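Local coordinates for tetrapyrrole methylase family protein (Chlorobaculum tepidum, PDB 3HH1) that probably methylates the 2'-hydroxyl of a cytidine ribose in 16S rRNA, using S-adenosylmethionine, and is seen here as its N-terminal domain, at residues L29-T43 and L75-A88. Residues are numbered along the deposited sequence; the frame is centred on the assembly and turned at random. Where two conformers were deposited one is given.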
loop_
_atom_site.group_PDB
_atom_site.type_symbol
_atom_site.label_atom_id
_atom_site.label_comp_id
_atom_site.label_asym_id
_atom_site.label_seq_id
_atom_site.Cartn_x
_atom_site.Cartn_y
_atom_site.Cartn_z
ATOM N N LEU A 29 11.834 -7.072 11.829
ATOM C CA LEU A 29 10.864 -6.971 12.898
ATOM C C LEU A 29 11.526 -7.199 14.256
ATOM O O LEU A 29 11.227 -6.497 15.224
ATOM C CB LEU A 29 9.769 -8.003 12.728
ATOM C CG LEU A 29 8.938 -7.843 11.448
ATOM C CD1 LEU A 29 7.961 -9.014 11.368
ATOM C CD2 LEU A 29 8.210 -6.524 11.307
ATOM N N ARG A 30 12.436 -8.176 14.308
ATOM C CA ARG A 30 13.058 -8.533 15.580
ATOM C C ARG A 30 13.812 -7.350 16.209
ATOM O O ARG A 30 13.779 -7.161 17.453
ATOM C CB ARG A 30 13.967 -9.747 15.365
ATOM C CG ARG A 30 14.480 -10.333 16.605
ATOM C CD ARG A 30 15.402 -11.528 16.367
ATOM N NE ARG A 30 14.850 -12.608 15.565
ATOM C CZ ARG A 30 13.983 -13.529 15.988
ATOM N NH1 ARG A 30 13.593 -14.471 15.151
ATOM N NH2 ARG A 30 13.504 -13.533 17.223
ATOM N N ASN A 31 14.519 -6.589 15.369
ATOM C CA ASN A 31 15.397 -5.525 15.839
ATOM C C ASN A 31 14.898 -4.110 15.686
ATOM O O ASN A 31 15.643 -3.172 15.905
ATOM C CB ASN A 31 16.765 -5.686 15.148
ATOM C CG ASN A 31 17.408 -7.066 15.480
ATOM O OD1 ASN A 31 17.211 -7.617 16.593
ATOM N ND2 ASN A 31 18.168 -7.612 14.532
ATOM N N ALA A 32 13.632 -3.948 15.294
ATOM C CA ALA A 32 13.060 -2.625 15.088
ATOM C C ALA A 32 12.943 -1.878 16.372
ATOM O O ALA A 32 12.715 -2.474 17.409
ATOM C CB ALA A 32 11.637 -2.763 14.440
ATOM N N GLY A 33 13.046 -0.553 16.313
ATOM C CA GLY A 33 12.840 0.264 17.510
ATOM C C GLY A 33 11.398 0.172 17.977
ATOM O O GLY A 33 11.120 0.281 19.176
ATOM N N ALA A 34 10.472 -0.019 17.044
ATOM C CA ALA A 34 9.043 -0.199 17.410
ATOM C C ALA A 34 8.393 -0.829 16.226
ATOM O O ALA A 34 8.906 -0.730 15.101
ATOM C CB ALA A 34 8.348 1.149 17.718
ATOM N N ILE A 35 7.256 -1.462 16.465
ATOM C CA ILE A 35 6.486 -2.034 15.388
ATOM C C ILE A 35 5.154 -1.324 15.369
ATOM O O ILE A 35 4.493 -1.255 16.404
ATOM C CB ILE A 35 6.348 -3.546 15.592
ATOM C CG1 ILE A 35 7.745 -4.214 15.425
ATOM C CG2 ILE A 35 5.296 -4.150 14.621
ATOM C CD1 ILE A 35 7.760 -5.679 15.467
ATOM N N ALA A 36 4.757 -0.808 14.208
ATOM C CA ALA A 36 3.473 -0.088 14.061
ATOM C C ALA A 36 2.533 -1.007 13.343
ATOM O O ALA A 36 2.926 -1.697 12.376
ATOM C CB ALA A 36 3.669 1.185 13.257
ATOM N N CYS A 37 1.288 -1.067 13.798
ATOM C CA CYS A 37 0.392 -2.015 13.204
ATOM C C CYS A 37 -1.013 -1.551 13.405
ATOM O O CYS A 37 -1.303 -0.820 14.346
ATOM C CB CYS A 37 0.580 -3.407 13.820
ATOM S SG CYS A 37 0.391 -3.410 15.626
ATOM N N GLU A 38 -1.885 -1.950 12.497
ATOM C CA GLU A 38 -3.283 -1.581 12.627
ATOM C C GLU A 38 -4.052 -2.689 13.346
ATOM O O GLU A 38 -5.067 -2.439 13.985
ATOM C CB GLU A 38 -3.852 -1.231 11.240
ATOM C CG GLU A 38 -5.142 -0.477 11.273
ATOM C CD GLU A 38 -6.292 -1.314 10.823
ATOM O OE1 GLU A 38 -6.034 -2.400 10.237
ATOM O OE2 GLU A 38 -7.447 -0.887 11.046
ATOM N N ASP A 39 -3.551 -3.907 13.268
ATOM C CA ASP A 39 -4.223 -5.075 13.839
ATOM C C ASP A 39 -3.286 -5.615 14.921
ATOM O O ASP A 39 -2.450 -6.477 14.652
ATOM C CB ASP A 39 -4.495 -6.082 12.699
ATOM C CG ASP A 39 -5.340 -7.289 13.133
ATOM O OD1 ASP A 39 -5.444 -7.592 14.351
ATOM O OD2 ASP A 39 -5.911 -7.939 12.216
ATOM N N THR A 40 -3.403 -5.092 16.139
ATOM C CA THR A 40 -2.475 -5.460 17.196
ATOM C C THR A 40 -2.550 -6.938 17.567
ATOM O O THR A 40 -1.545 -7.563 17.886
ATOM C CB THR A 40 -2.713 -4.664 18.481
ATOM O OG1 THR A 40 -2.959 -3.285 18.160
ATOM C CG2 THR A 40 -1.511 -4.774 19.360
ATOM N N ARG A 41 -3.754 -7.489 17.556
ATOM C CA ARG A 41 -3.932 -8.888 17.914
ATOM C C ARG A 41 -3.200 -9.820 16.944
ATOM O O ARG A 41 -2.468 -10.705 17.354
ATOM C CB ARG A 41 -5.430 -9.235 17.993
ATOM C CG ARG A 41 -5.762 -10.168 19.121
ATOM C CD ARG A 41 -7.277 -10.454 19.217
ATOM N NE ARG A 41 -8.035 -9.330 19.787
ATOM C CZ ARG A 41 -9.372 -9.262 19.865
ATOM N NH1 ARG A 41 -10.152 -10.234 19.395
ATOM N NH2 ARG A 41 -9.935 -8.190 20.403
ATOM N N ARG A 42 -3.383 -9.594 15.655
ATOM C CA ARG A 42 -2.712 -10.377 14.640
ATOM C C ARG A 42 -1.181 -10.179 14.749
ATOM O O ARG A 42 -0.386 -11.142 14.631
ATOM C CB ARG A 42 -3.262 -9.990 13.255
ATOM C CG ARG A 42 -2.467 -10.558 12.082
ATOM C CD ARG A 42 -3.229 -10.448 10.755
ATOM N NE ARG A 42 -2.317 -10.641 9.620
ATOM C CZ ARG A 42 -2.689 -10.691 8.338
ATOM N NH1 ARG A 42 -1.767 -10.848 7.390
ATOM N NH2 ARG A 42 -3.969 -10.587 8.001
ATOM N N THR A 43 -0.758 -8.948 15.028
ATOM C CA THR A 43 0.678 -8.672 15.116
ATOM C C THR A 43 1.320 -9.367 16.330
ATOM O O THR A 43 2.439 -9.899 16.250
ATOM C CB THR A 43 0.955 -7.154 15.127
ATOM O OG1 THR A 43 0.379 -6.602 13.938
ATOM C CG2 THR A 43 2.485 -6.854 15.126
ATOM N N LEU A 75 9.878 8.831 16.672
ATOM C CA LEU A 75 10.899 7.781 16.758
ATOM C C LEU A 75 11.871 7.838 15.554
ATOM O O LEU A 75 13.072 7.734 15.721
ATOM C CB LEU A 75 10.240 6.442 16.857
ATOM C CG LEU A 75 10.955 5.241 17.479
ATOM C CD1 LEU A 75 11.940 5.570 18.625
ATOM C CD2 LEU A 75 9.902 4.280 17.934
ATOM N N LEU A 76 11.338 8.028 14.361
ATOM C CA LEU A 76 12.164 8.150 13.140
ATOM C C LEU A 76 13.088 9.374 13.200
ATOM O O LEU A 76 14.285 9.297 12.881
ATOM C CB LEU A 76 11.252 8.234 11.929
ATOM C CG LEU A 76 10.446 6.996 11.513
ATOM C CD1 LEU A 76 9.471 7.331 10.386
ATOM C CD2 LEU A 76 11.371 5.812 11.152
ATOM N N GLU A 77 12.554 10.497 13.662
ATOM C CA GLU A 77 13.381 11.704 13.796
ATOM C C GLU A 77 14.508 11.507 14.814
ATOM O O GLU A 77 15.588 12.115 14.696
ATOM C CB GLU A 77 12.530 12.885 14.237
ATOM C CG GLU A 77 11.479 13.344 13.244
ATOM C CD GLU A 77 12.052 14.140 12.097
ATOM O OE1 GLU A 77 13.261 14.440 12.130
ATOM O OE2 GLU A 77 11.289 14.488 11.152
ATOM N N GLU A 78 14.242 10.711 15.850
ATOM C CA GLU A 78 15.255 10.376 16.815
ATOM C C GLU A 78 16.264 9.314 16.353
ATOM O O GLU A 78 17.116 8.923 17.153
ATOM C CB GLU A 78 14.613 9.939 18.138
ATOM C CG GLU A 78 13.788 11.040 18.841
ATOM C CD GLU A 78 14.637 12.053 19.561
ATOM O OE1 GLU A 78 15.875 12.090 19.315
ATOM O OE2 GLU A 78 14.064 12.825 20.382
ATOM N N GLY A 79 16.173 8.856 15.104
ATOM C CA GLY A 79 17.178 7.959 14.523
ATOM C C GLY A 79 16.891 6.484 14.745
ATOM O O GLY A 79 17.745 5.663 14.514
ATOM N N SER A 80 15.675 6.143 15.158
ATOM C CA SER A 80 15.298 4.762 15.368
ATOM C C SER A 80 14.506 4.259 14.169
ATOM O O SER A 80 13.599 4.952 13.695
ATOM C CB SER A 80 14.424 4.667 16.602
ATOM O OG SER A 80 14.019 3.351 16.836
ATOM N N ASP A 81 14.808 3.064 13.682
ATOM C CA ASP A 81 13.925 2.443 12.715
ATOM C C ASP A 81 12.595 2.044 13.323
ATOM O O ASP A 81 12.497 1.775 14.526
ATOM C CB ASP A 81 14.605 1.238 12.112
ATOM C CG ASP A 81 15.956 1.578 11.546
ATOM O OD1 ASP A 81 16.192 2.789 11.243
ATOM O OD2 ASP A 81 16.795 0.645 11.413
ATOM N N VAL A 82 11.586 1.995 12.479
ATOM C CA VAL A 82 10.265 1.511 12.848
ATOM C C VAL A 82 9.817 0.556 11.757
ATOM O O VAL A 82 10.087 0.829 10.601
ATOM C CB VAL A 82 9.264 2.693 12.950
ATOM C CG1 VAL A 82 7.835 2.193 13.179
ATOM C CG2 VAL A 82 9.682 3.652 14.066
ATOM N N ALA A 83 9.140 -0.548 12.120
ATOM C CA ALA A 83 8.621 -1.472 11.140
ATOM C C ALA A 83 7.107 -1.342 11.135
ATOM O O ALA A 83 6.505 -1.449 12.179
ATOM C CB ALA A 83 9.031 -2.930 11.471
ATOM N N LEU A 84 6.530 -1.034 9.987
ATOM C CA LEU A 84 5.069 -1.026 9.819
ATOM C C LEU A 84 4.692 -2.384 9.207
ATOM O O LEU A 84 5.179 -2.742 8.144
ATOM C CB LEU A 84 4.663 0.123 8.881
ATOM C CG LEU A 84 3.199 0.174 8.447
ATOM C CD1 LEU A 84 2.301 0.259 9.635
ATOM C CD2 LEU A 84 3.062 1.407 7.549
ATOM N N VAL A 85 3.848 -3.138 9.905
ATOM C CA VAL A 85 3.395 -4.393 9.377
ATOM C C VAL A 85 2.100 -4.140 8.623
ATOM O O VAL A 85 1.271 -3.319 9.008
ATOM C CB VAL A 85 3.223 -5.460 10.463
ATOM C CG1 VAL A 85 4.585 -5.741 11.126
ATOM C CG2 VAL A 85 2.221 -5.022 11.467
ATOM N N THR A 86 1.967 -4.823 7.507
ATOM C CA THR A 86 0.756 -4.782 6.734
ATOM C C THR A 86 0.470 -6.215 6.375
ATOM O O THR A 86 1.324 -7.084 6.542
ATOM C CB THR A 86 0.884 -3.901 5.460
ATOM O OG1 THR A 86 1.885 -4.439 4.583
ATOM C CG2 THR A 86 1.241 -2.449 5.833
ATOM N N ASP A 87 -0.739 -6.485 5.928
ATOM C CA ASP A 87 -1.070 -7.838 5.418
ATOM C C ASP A 87 -0.480 -8.061 4.031
ATOM O O ASP A 87 -0.561 -7.177 3.170
ATOM C CB ASP A 87 -2.563 -8.035 5.340
ATOM C CG ASP A 87 -3.272 -7.807 6.679
ATOM O OD1 ASP A 87 -2.608 -7.804 7.745
ATOM O OD2 ASP A 87 -4.529 -7.660 6.662
ATOM N N ALA A 88 0.074 -9.256 3.803
ATOM C CA ALA A 88 0.745 -9.608 2.532
ATOM C C ALA A 88 -0.189 -9.604 1.324
ATOM O O ALA A 88 0.226 -9.251 0.193
ATOM C CB ALA A 88 1.361 -10.991 2.651
HETATM O O HOH W 1 -0.997 -1.820 9.580
HETATM O O HOH W 2 -1.288 -4.579 10.991
#
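Val85 fits between Leu29, Ile35, Cys37 and Thr43. It is modelled in two conformers, and the contacts here are those of one. Val85 CG1 meets Leu29 CD2 at 3.7 Å, the two side chains crossing at about a right angle, and also touches Ile35 CG2. With CG1 anti to the carbonyl carbon of Val85 (chi1 -62°), CG2 falls between N and C and faces Cys37 CB and Thr43 OG1. Ala83 continues this face, its CB packed closely against Leu29 CD2 and Ala32 CB. On the other face Ala36 CB packs on Leu84 CD1, and Met100 of helix 98-106 covers both.

Strands 34-37 and 82-87 run side by side in the five-stranded parallel sheet of this α/β domain, the N-terminal part of the tetrapyrrole methylase fold, with 82-87 as the central strand. Ala83 N to Ala34 O, Ala36 N to Ala83 O (2.8 Å) and Val85 N to Ala36 O are all nearly straight bonds.

The ends are looser. Past the end of strand 34-37, Val85 O accepts from a water at 2.8 Å, which weakly bridges to Glu38 N. Beyond it the Asp87 carboxylate lies stacked on the Arg42 guanidinium, planes 2° apart. Asp87 OD1 sits over the centre of the group, 3.1 Å from Arg42 NH2, so charge alone holds this salt bridge. At the opposite end Gly33 N and Ser80 OG reach Asp81 O from opposite faces of its carbonyl plane, the Gly33 bond bent to 131°.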